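Local coordinates for protein Cg9734-pa (PDB 2BK9) that binds heme in a globin fold, with bishistidyl coordination of the iron, and probably carries oxygen, at residues E5-V17 with I66-Q78. The protein carries 1 engineered substitution. Sequence-based numbering, arbitrary orientation. Where two conformers were deposited one is given.
With HEM (protoporphyrin IX containing Fe), chain B.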
ATOM      1  N   GLU A   5      -5.328  -7.550 -17.865  1.00 10.53           N
ATOM      2  CA  GLU A   5      -4.549  -7.059 -16.756  1.00 10.15           C
ATOM      3  C   GLU A   5      -5.450  -6.825 -15.530  1.00  8.85           C
ATOM      4  O   GLU A   5      -5.073  -7.136 -14.398  1.00  7.88           O
ATOM      5  CB  GLU A   5      -3.810  -5.816 -17.169  1.00 10.68           C
ATOM      6  CG  GLU A   5      -2.654  -6.102 -18.112  1.00 12.94           C
ATOM      7  CD  GLU A   5      -2.053  -4.848 -18.729  0.70 14.65           C
ATOM      8  OE1 GLU A   5      -2.748  -3.856 -18.988  1.00 19.89           O
ATOM      9  OE2 GLU A   5      -0.847  -4.834 -18.949  0.70 19.28           O
ATOM     10  N   VAL A   6      -6.594  -6.219 -15.735  1.00  8.22           N
ATOM     11  CA  VAL A   6      -7.538  -6.044 -14.637  1.00  8.45           C
ATOM     12  C   VAL A   6      -7.907  -7.365 -14.021  1.00  7.29           C
ATOM     13  O   VAL A   6      -7.934  -7.521 -12.805  1.00  7.75           O
ATOM     14  CB  VAL A   6      -8.785  -5.312 -15.112  1.00  9.29           C
ATOM     15  CG1 VAL A   6      -9.853  -5.327 -14.066  1.00 10.35           C
ATOM     16  CG2 VAL A   6      -8.409  -3.884 -15.546  1.00 11.81           C
ATOM     17  N   GLN A   7      -8.223  -8.337 -14.856  1.00  7.51           N
ATOM     18  CA  GLN A   7      -8.620  -9.640 -14.358  1.00  7.56           C
ATOM     19  C   GLN A   7      -7.483 -10.279 -13.595  1.00  6.77           C
ATOM     20  O   GLN A   7      -7.697 -10.931 -12.580  1.00  7.06           O
ATOM     21  CB  GLN A   7      -9.088 -10.520 -15.537  1.00  8.08           C
ATOM     22  CG  GLN A   7      -9.452 -11.920 -15.165  1.00  8.75           C
ATOM     23  CD  GLN A   7     -10.751 -12.081 -14.344  1.00  9.12           C
ATOM     24  OE1 GLN A   7     -11.373 -11.124 -13.921  1.00  9.23           O
ATOM     25  NE2 GLN A   7     -11.150 -13.343 -14.117  1.00 10.12           N
ATOM     26  N   LEU A   8      -6.269 -10.163 -14.099  1.00  7.28           N
ATOM     27  CA  LEU A   8      -5.119 -10.730 -13.417  1.00  7.21           C
ATOM     28  C   LEU A   8      -4.948 -10.135 -12.017  1.00  6.44           C
ATOM     29  O   LEU A   8      -4.698 -10.845 -11.060  1.00  6.11           O
ATOM     30  CB  LEU A   8      -3.892 -10.511 -14.299  0.50  8.02           C
ATOM     31  CG  LEU A   8      -2.588 -11.156 -13.853  0.50  8.05           C
ATOM     32  CD1 LEU A   8      -1.883 -10.234 -12.772  0.50  8.64           C
ATOM     33  CD2 LEU A   8      -2.803 -12.661 -13.437  0.50  7.80           C
ATOM     34  N   ILE A   9      -5.069  -8.824 -11.921  1.00  5.70           N
ATOM     35  CA  ILE A   9      -4.978  -8.164 -10.601  1.00  6.07           C
ATOM     36  C   ILE A   9      -6.082  -8.711  -9.676  1.00  5.67           C
ATOM     37  O   ILE A   9      -5.811  -9.113  -8.550  1.00  6.09           O
ATOM     38  CB  ILE A   9      -5.076  -6.655 -10.754  1.00  7.05           C
ATOM     39  CG1 ILE A   9      -3.788  -6.021 -11.341  0.50  7.42           C
ATOM     40  CG2 ILE A   9      -5.300  -5.990  -9.390  1.00  6.94           C
ATOM     41  CD1 ILE A   9      -2.638  -5.653 -10.486  0.65 12.34           C
ATOM     42  N   LYS A  10      -7.299  -8.748 -10.163  1.00  6.15           N
ATOM     43  CA  LYS A  10      -8.387  -9.219  -9.321  1.00  6.81           C
ATOM     44  C   LYS A  10      -8.171 -10.631  -8.823  1.00  6.38           C
ATOM     45  O   LYS A  10      -8.345 -10.920  -7.638  1.00  7.11           O
ATOM     46  CB  LYS A  10      -9.731  -9.059 -10.011  1.00  7.09           C
ATOM     47  CG  LYS A  10     -10.166  -7.622 -10.121  1.00  8.87           C
ATOM     48  CD  LYS A  10     -11.565  -7.530 -10.701  1.00 11.10           C
ATOM     49  CE  LYS A  10     -12.063  -6.119 -10.710  1.00 14.09           C
ATOM     50  NZ  LYS A  10     -13.547  -6.189 -10.619  1.00 16.83           N
ATOM     51  N   LYS A  11      -7.828 -11.521  -9.725  1.00  6.59           N
ATOM     52  CA  LYS A  11      -7.708 -12.917  -9.364  1.00  6.43           C
ATOM     53  C   LYS A  11      -6.498 -13.147  -8.443  1.00  5.59           C
ATOM     54  O   LYS A  11      -6.607 -13.885  -7.482  1.00  7.21           O
ATOM     55  CB  LYS A  11      -7.608 -13.787 -10.588  1.00  7.79           C
ATOM     56  CG  LYS A  11      -8.844 -13.870 -11.473  1.00  8.89           C
ATOM     57  CD  LYS A  11     -10.138 -14.231 -10.741  1.00  9.23           C
ATOM     58  CE  LYS A  11     -10.073 -15.600 -10.094  1.00  9.67           C
ATOM     59  NZ  LYS A  11     -11.320 -15.947  -9.397  1.00 10.68           N
ATOM     60  N   THR A  12      -5.353 -12.543  -8.733  1.00  5.95           N
ATOM     61  CA  THR A  12      -4.180 -12.743  -7.871  1.00  5.50           C
ATOM     62  C   THR A  12      -4.344 -12.077  -6.516  1.00  5.87           C
ATOM     63  O   THR A  12      -3.790 -12.581  -5.538  1.00  7.34           O
ATOM     64  CB  THR A  12      -2.880 -12.282  -8.558  1.00  6.22           C
ATOM     65  OG1 THR A  12      -2.969 -10.898  -8.946  1.00  5.47           O
ATOM     66  CG2 THR A  12      -2.542 -13.127  -9.767  1.00  7.32           C
ATOM     67  N   TRP A  13      -5.123 -11.016  -6.428  1.00  5.29           N
ATOM     68  CA  TRP A  13      -5.382 -10.363  -5.157  1.00  5.19           C
ATOM     69  C   TRP A  13      -6.160 -11.251  -4.187  1.00  5.22           C
ATOM     70  O   TRP A  13      -6.007 -11.095  -2.996  1.00  4.98           O
ATOM     71  CB  TRP A  13      -6.178  -9.081  -5.427  1.00  5.42           C
ATOM     72  CG  TRP A  13      -6.590  -8.295  -4.249  1.00  4.94           C
ATOM     73  CD1 TRP A  13      -7.858  -7.948  -3.941  1.00  5.49           C
ATOM     74  CD2 TRP A  13      -5.767  -7.661  -3.271  1.00  5.46           C
ATOM     75  NE1 TRP A  13      -7.871  -7.135  -2.834  1.00  5.44           N
ATOM     76  CE2 TRP A  13      -6.611  -6.963  -2.380  1.00  5.22           C
ATOM     77  CE3 TRP A  13      -4.391  -7.625  -3.026  1.00  5.30           C
ATOM     78  CZ2 TRP A  13      -6.099  -6.221  -1.319  1.00  5.43           C
ATOM     79  CZ3 TRP A  13      -3.920  -6.920  -1.952  1.00  5.70           C
ATOM     80  CH2 TRP A  13      -4.771  -6.209  -1.118  1.00  5.84           C
ATOM     81  N   GLU A  14      -6.956 -12.185  -4.720  1.00  5.64           N
ATOM     82  CA  GLU A  14      -7.779 -13.012  -3.864  1.00  6.15           C
ATOM     83  C   GLU A  14      -6.937 -13.710  -2.800  1.00  5.62           C
ATOM     84  O   GLU A  14      -7.439 -13.955  -1.707  1.00  6.87           O
ATOM     85  CB  GLU A  14      -8.554 -14.070  -4.668  1.00  6.88           C
ATOM     86  CG  GLU A  14      -9.585 -13.459  -5.581  1.00  8.04           C
ATOM     87  CD  GLU A  14     -10.335 -14.477  -6.404  1.00  9.45           C
ATOM     88  OE1 GLU A  14     -10.169 -15.693  -6.208  1.00 13.09           O
ATOM     89  OE2 GLU A  14     -11.121 -14.069  -7.271  1.00 11.52           O
ATOM     90  N   ILE A  15      -5.718 -14.126  -3.123  1.00  6.05           N
ATOM     91  CA  ILE A  15      -4.901 -14.880  -2.169  1.00  6.07           C
ATOM     92  C   ILE A  15      -4.493 -13.997  -0.975  1.00  5.52           C
ATOM     93  O   ILE A  15      -4.873 -14.291   0.154  1.00  6.41           O
ATOM     94  CB  ILE A  15      -3.748 -15.551  -2.888  1.00  7.20           C
ATOM     95  CG1 ILE A  15      -4.301 -16.652  -3.774  1.00 10.52           C
ATOM     96  CG2 ILE A  15      -2.736 -16.097  -1.904  1.00  8.25           C
ATOM     97  CD1 ILE A  15      -3.292 -17.248  -4.733  1.00 11.13           C
ATOM     98  N   PRO A  16      -3.747 -12.903  -1.156  1.00  4.85           N
ATOM     99  CA  PRO A  16      -3.321 -12.114   0.020  1.00  5.10           C
ATOM    100  C   PRO A  16      -4.504 -11.470   0.725  1.00  5.11           C
ATOM    101  O   PRO A  16      -4.453 -11.300   1.948  1.00  5.67           O
ATOM    102  CB  PRO A  16      -2.346 -11.084  -0.549  1.00  5.62           C
ATOM    103  CG  PRO A  16      -2.674 -11.020  -2.016  1.00  6.65           C
ATOM    104  CD  PRO A  16      -3.073 -12.428  -2.373  1.00  5.81           C
ATOM    105  N   VAL A  17      -5.551 -11.060   0.021  1.00  5.02           N
ATOM    106  CA  VAL A  17      -6.649 -10.386   0.677  1.00  5.33           C
ATOM    107  C   VAL A  17      -7.467 -11.355   1.520  1.00  5.44           C
ATOM    108  O   VAL A  17      -8.240 -10.921   2.389  1.00  6.38           O
ATOM    109  CB  VAL A  17      -7.568  -9.634  -0.320  1.00  5.48           C
ATOM    110  CG1 VAL A  17      -8.566 -10.569  -1.005  1.00  6.62           C
ATOM    111  CG2 VAL A  17      -8.282  -8.521   0.369  1.00  6.60           C
ATOM    112  N   ILE A  66      -4.324  -2.968   3.466  1.00  5.96           N
ATOM    113  CA  ILE A  66      -5.030  -4.017   2.709  1.00  6.11           C
ATOM    114  C   ILE A  66      -6.411  -3.549   2.231  1.00  6.44           C
ATOM    115  O   ILE A  66      -6.778  -3.759   1.076  1.00  6.17           O
ATOM    116  CB  ILE A  66      -5.130  -5.325   3.533  1.00  6.54           C
ATOM    117  CG1 ILE A  66      -3.734  -5.865   3.865  1.00  7.37           C
ATOM    118  CG2 ILE A  66      -5.960  -6.338   2.760  1.00  7.46           C
ATOM    119  CD1 ILE A  66      -2.869  -6.252   2.696  1.00  7.87           C
ATOM    120  N   ARG A  67      -7.168  -2.909   3.109  1.00  5.89           N
ATOM    121  CA  ARG A  67      -8.522  -2.501   2.750  1.00  6.77           C
ATOM    122  C   ARG A  67      -8.547  -1.418   1.699  1.00  6.07           C
ATOM    123  O   ARG A  67      -9.429  -1.405   0.851  1.00  6.77           O
ATOM    124  CB  ARG A  67      -9.299  -2.134   3.996  1.00  8.06           C
ATOM    125  CG  ARG A  67      -9.704  -3.416   4.793  1.00 12.15           C
ATOM    126  CD  ARG A  67     -10.607  -3.171   5.995  0.70 10.91           C
ATOM    127  NE  ARG A  67      -9.855  -2.704   7.157  0.70 13.22           N
ATOM    128  CZ  ARG A  67      -9.186  -3.495   7.989  0.70 13.04           C
ATOM    129  NH1 ARG A  67      -9.086  -4.817   7.804  0.70 13.93           N
ATOM    130  NH2 ARG A  67      -8.566  -2.939   9.011  0.70 15.58           N
ATOM    131  N   VAL A  68      -7.608  -0.473   1.747  1.00  5.92           N
ATOM    132  CA  VAL A  68      -7.572   0.561   0.748  1.00  5.87           C
ATOM    133  C   VAL A  68      -7.181  -0.014  -0.617  1.00  5.50           C
ATOM    134  O   VAL A  68      -7.741   0.387  -1.632  1.00  5.41           O
ATOM    135  CB  VAL A  68      -6.629   1.717   1.193  1.00  6.21           C
ATOM    136  CG1 VAL A  68      -6.404   2.732   0.099  1.00  7.42           C
ATOM    137  CG2 VAL A  68      -7.226   2.411   2.433  1.00  8.23           C
ATOM    138  N   PHE A  69      -6.220  -0.925  -0.649  1.00  5.49           N
ATOM    139  CA  PHE A  69      -5.971  -1.626  -1.896  1.00  5.55           C
ATOM    140  C   PHE A  69      -7.180  -2.414  -2.367  1.00  5.40           C
ATOM    141  O   PHE A  69      -7.500  -2.410  -3.539  1.00  5.76           O
ATOM    142  CB  PHE A  69      -4.729  -2.516  -1.781  1.00  6.79           C
ATOM    143  CG  PHE A  69      -3.482  -1.772  -2.140  1.00  6.98           C
ATOM    144  CD1 PHE A  69      -2.693  -1.185  -1.211  1.00  7.62           C
ATOM    145  CD2 PHE A  69      -3.185  -1.509  -3.479  1.00 11.54           C
ATOM    146  CE1 PHE A  69      -1.564  -0.472  -1.603  1.00  9.02           C
ATOM    147  CE2 PHE A  69      -2.080  -0.808  -3.827  1.00 13.20           C
ATOM    148  CZ  PHE A  69      -1.261  -0.311  -2.871  1.00 12.00           C
ATOM    149  N   ASP A  70      -7.903  -3.041  -1.444  1.00  5.90           N
ATOM    150  CA  ASP A  70      -9.085  -3.791  -1.857  1.00  6.03           C
ATOM    151  C   ASP A  70     -10.142  -2.868  -2.485  1.00  6.68           C
ATOM    152  O   ASP A  70     -10.724  -3.190  -3.525  1.00  6.86           O
ATOM    153  CB  ASP A  70      -9.673  -4.537  -0.689  1.00  6.64           C
ATOM    154  CG  ASP A  70     -10.721  -5.481  -1.107  1.00  8.80           C
ATOM    155  OD1 ASP A  70     -10.469  -6.395  -1.892  1.00  8.25           O
ATOM    156  OD2 ASP A  70     -11.879  -5.328  -0.695  1.00 16.20           O
ATOM    157  N   GLU A  71     -10.350  -1.726  -1.848  1.00  6.16           N
ATOM    158  CA  GLU A  71     -11.267  -0.748  -2.399  1.00  6.73           C
ATOM    159  C   GLU A  71     -10.876  -0.296  -3.806  1.00  6.72           C
ATOM    160  O   GLU A  71     -11.736  -0.105  -4.681  1.00  8.40           O
ATOM    161  CB  GLU A  71     -11.335   0.453  -1.454  1.00  8.19           C
ATOM    162  CG  GLU A  71     -12.050   0.258  -0.156  1.00 12.11           C
ATOM    163  CD  GLU A  71     -13.518   0.321  -0.338  0.70 18.53           C
ATOM    164  OE1 GLU A  71     -13.987   1.297  -0.997  0.70 20.93           O
ATOM    165  OE2 GLU A  71     -14.150  -0.594   0.192  0.70 22.01           O
ATOM    166  N   SER A  72      -9.587  -0.135  -3.998  1.00  6.11           N
ATOM    167  CA  SER A  72      -9.028   0.306  -5.256  1.00  6.05           C
ATOM    168  C   SER A  72      -9.229  -0.740  -6.331  1.00  6.25           C
ATOM    169  O   SER A  72      -9.645  -0.434  -7.474  1.00  6.64           O
ATOM    170  CB  SER A  72      -7.549   0.587  -5.114  1.00  6.01           C
ATOM    171  OG  SER A  72      -7.329   1.635  -4.178  1.00  6.66           O
ATOM    172  N   ILE A  73      -8.956  -1.985  -6.005  1.00  5.61           N
ATOM    173  CA  ILE A  73      -9.058  -3.049  -6.973  1.00  5.96           C
ATOM    174  C   ILE A  73     -10.502  -3.264  -7.371  1.00  7.48           C
ATOM    175  O   ILE A  73     -10.776  -3.604  -8.535  1.00  7.73           O
ATOM    176  CB  ILE A  73      -8.377  -4.301  -6.388  1.00  6.31           C
ATOM    177  CG1 ILE A  73      -6.886  -4.042  -6.334  1.00  6.27           C
ATOM    178  CG2 ILE A  73      -8.710  -5.544  -7.165  1.00  6.95           C
ATOM    179  CD1 ILE A  73      -6.124  -4.924  -5.388  1.00  6.97           C
ATOM    180  N   GLN A  74     -11.427  -3.044  -6.441  1.00  7.72           N
ATOM    181  CA  GLN A  74     -12.829  -3.191  -6.730  1.00  9.08           C
ATOM    182  C   GLN A  74     -13.331  -2.314  -7.861  1.00  8.81           C
ATOM    183  O   GLN A  74     -14.319  -2.652  -8.520  1.00 11.49           O
ATOM    184  CB  GLN A  74     -13.664  -2.933  -5.466  1.00 11.09           C
ATOM    185  CG  GLN A  74     -13.662  -4.059  -4.494  1.00 14.72           C
ATOM    186  CD  GLN A  74     -14.347  -3.760  -3.148  0.70 15.20           C
ATOM    187  OE1 GLN A  74     -15.301  -2.964  -3.040  0.70 20.34           O
ATOM    188  NE2 GLN A  74     -13.840  -4.417  -2.108  0.70 20.62           N
ATOM    189  N   VAL A  75     -12.738  -1.141  -8.079  1.00  8.10           N
ATOM    190  CA  VAL A  75     -13.231  -0.225  -9.090  1.00  8.65           C
ATOM    191  C   VAL A  75     -12.670  -0.448 -10.476  1.00  7.95           C
ATOM    192  O   VAL A  75     -13.129   0.127 -11.442  1.00  9.32           O
ATOM    193  CB  VAL A  75     -13.002   1.254  -8.674  1.00  9.86           C
ATOM    194  CG1 VAL A  75     -13.513   1.490  -7.289  1.00 11.38           C
ATOM    195  CG2 VAL A  75     -11.580   1.678  -8.837  1.00 12.15           C
ATOM    196  N   LEU A  76     -11.644  -1.279 -10.581  1.00  8.55           N
ATOM    197  CA  LEU A  76     -10.948  -1.426 -11.862  1.00  8.61           C
ATOM    198  C   LEU A  76     -11.806  -1.968 -12.997  1.00 10.46           C
ATOM    199  O   LEU A  76     -12.581  -2.884 -12.766  1.00 12.21           O
ATOM    200  CB  LEU A  76      -9.717  -2.307 -11.709  1.00  8.79           C
ATOM    201  CG  LEU A  76      -8.690  -1.772 -10.743  1.00  8.49           C
ATOM    202  CD1 LEU A  76      -7.568  -2.802 -10.646  1.00  9.55           C
ATOM    203  CD2 LEU A  76      -8.125  -0.403 -11.113  1.00 10.56           C
ATOM    204  N   GLY A  77     -11.554  -1.438 -14.203  1.00 12.38           N
ATOM    205  CA  GLY A  77     -12.152  -1.863 -15.459  1.00 13.49           C
ATOM    206  C   GLY A  77     -13.548  -1.429 -15.704  1.00 12.96           C
ATOM    207  O   GLY A  77     -14.121  -1.796 -16.759  0.80 13.52           O
ATOM    208  N   GLN A  78     -14.133  -0.703 -14.742  1.00 11.29           N
ATOM    209  CA  GLN A  78     -15.489  -0.203 -14.869  1.00 11.47           C
ATOM    210  C   GLN A  78     -15.544   1.277 -14.851  1.00  9.58           C
ATOM    211  O   GLN A  78     -14.596   1.939 -14.457  1.00  8.22           O
ATOM    212  CB  GLN A  78     -16.253  -0.698 -13.717  1.00 10.21           C
ATOM    213  CG  GLN A  78     -16.269  -2.217 -13.696  1.00 12.86           C
ATOM    214  CD  GLN A  78     -16.991  -2.829 -14.891  0.80 11.49           C
ATOM    215  OE1 GLN A  78     -16.457  -3.751 -15.580  0.80 13.67           O
ATOM    216  NE2 GLN A  78     -18.189  -2.340 -15.156  0.80 13.47           N
TER
HETATM  217  CHA HEM B1154      -2.619   6.673   9.288  1.00  7.27           C
HETATM  218  CHB HEM B1154      -3.489   4.406   5.137  1.00  6.82           C
HETATM  219  CHC HEM B1154       1.174   4.595   4.179  1.00  6.37           C
HETATM  220  CHD HEM B1154       2.096   6.426   8.485  1.00  5.75           C
HETATM  221  C1A HEM B1154      -3.249   6.106   8.212  1.00  7.00           C
HETATM  222  C2A HEM B1154      -4.698   6.079   8.003  1.00  8.47           C
HETATM  223  C3A HEM B1154      -4.964   5.462   6.829  1.00  7.51           C
HETATM  224  C4A HEM B1154      -3.685   5.062   6.315  1.00  6.82           C
HETATM  225  CMA HEM B1154      -6.294   5.161   6.112  1.00  8.52           C
HETATM  226  CAA HEM B1154      -5.704   6.688   8.985  1.00  9.39           C
HETATM  227  CBA HEM B1154      -5.748   8.209   8.843  1.00  9.16           C
HETATM  228  CGA HEM B1154      -6.659   8.718   9.929  1.00 11.81           C
HETATM  229  O1A HEM B1154      -6.217   8.825  11.111  1.00 14.89           O
HETATM  230  O2A HEM B1154      -7.821   9.028   9.618  1.00 13.82           O
HETATM  231  C1B HEM B1154      -2.277   4.200   4.522  1.00  6.44           C
HETATM  232  C2B HEM B1154      -2.130   3.666   3.197  1.00  6.29           C
HETATM  233  C3B HEM B1154      -0.811   3.722   2.928  1.00  6.01           C
HETATM  234  C4B HEM B1154      -0.146   4.336   4.037  1.00  5.12           C
HETATM  235  CMB HEM B1154      -3.261   3.152   2.352  1.00  7.17           C
HETATM  236  CAB HEM B1154      -0.112   3.369   1.672  1.00  7.68           C
HETATM  237  CBB HEM B1154      -0.462   2.406   0.840  1.00  9.81           C
HETATM  238  C1C HEM B1154       1.849   5.110   5.241  1.00  5.89           C
HETATM  239  C2C HEM B1154       3.284   5.357   5.335  1.00  5.96           C
HETATM  240  C3C HEM B1154       3.556   5.809   6.558  1.00  6.21           C
HETATM  241  C4C HEM B1154       2.298   5.902   7.253  1.00  5.69           C
HETATM  242  CMC HEM B1154       4.262   5.132   4.183  1.00  7.09           C
HETATM  243  CAC HEM B1154       4.931   6.156   7.063  1.00  6.24           C
HETATM  244  CBC HEM B1154       5.364   6.109   8.305  1.00  8.10           C
HETATM  245  C1D HEM B1154       0.910   6.643   9.105  1.00  5.69           C
HETATM  246  C2D HEM B1154       0.751   7.288  10.339  1.00  6.60           C
HETATM  247  C3D HEM B1154      -0.645   7.355  10.598  1.00  7.40           C
HETATM  248  C4D HEM B1154      -1.263   6.750   9.449  1.00  6.73           C
HETATM  249  CMD HEM B1154       1.866   7.763  11.253  1.00  7.20           C
HETATM  250  CAD HEM B1154      -1.288   7.969  11.813  1.00  7.90           C
HETATM  251  CBD HEM B1154      -1.326   7.015  12.966  1.00  8.24           C
HETATM  252  CGD HEM B1154      -1.932   7.593  14.206  1.00 10.39           C
HETATM  253  O1D HEM B1154      -1.871   6.939  15.273  1.00 12.81           O
HETATM  254  O2D HEM B1154      -2.494   8.718  14.140  1.00 11.50           O
HETATM  255  NA  HEM B1154      -2.657   5.508   7.150  1.00  6.20           N
HETATM  256  NB  HEM B1154      -1.042   4.610   5.037  1.00  5.44           N
HETATM  257  NC  HEM B1154       1.268   5.460   6.433  1.00  5.70           N
HETATM  258  ND  HEM B1154      -0.320   6.334   8.568  1.00  6.51           N
HETATM  259 FE   HEM B1154      -0.702   5.456   6.825  1.00  5.51          FE
HETATM  260  O   HOH W   1     -14.433  -3.673 -11.067  1.00 16.28           O
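Trp13 drops from helix 3-17 onto helix 56-75 and sits as a knob among Ile66, Phe69, Asp70 and Ile73. In globin terms this is the A helix packed against the E helix, the segments 5-17 and 66-75 running roughly antiparallel, with 147° between their directions. Beyond the backbone, CB only grazes Ile73 CD1, but with CG anti to the backbone N (chi1 178°) the indole extends toward the partner helix. Ile73 CD1 then lies over the five-membered ring, a CH-pi contact 3.5 Å from its centroid, while Val17 CB lies over the opposite face. Along one edge, NE1 donates to Asp70 OD1 at 2.9 Å. That bond is nearly straight (164°), lies in the ring plane and uses the anti lone pair of the carboxylate, which is almost coplanar with the indole. Farther out, CZ2 meets Ile66 O edge-on, and CH2 reaches Phe69 CB at 3.8 Å; Phe69 CE1 touches the heme vinyl carbon CBB. A phenylalanine in place of Trp13 would probably leave Asp70 OD1 without its indole donor and open a gap beside Phe69. Toward the other end, Ile9 CG2 packs on Ile73 CG1, and Val6 CG1 lies 3.8 Å from Leu76 CB. Lys10 runs out past Ile73, and its NZ holds a water that donates to both Gln74 O and Leu76 O, bridging to the C-terminal end of helix 56-75 and the type II turn Val75-Gln78. The chemistry is thus mainly apolar, with one directed bond fixing the indole's rotation and, at the partly exposed Lys10, a water linking side chain to backbone carbonyls.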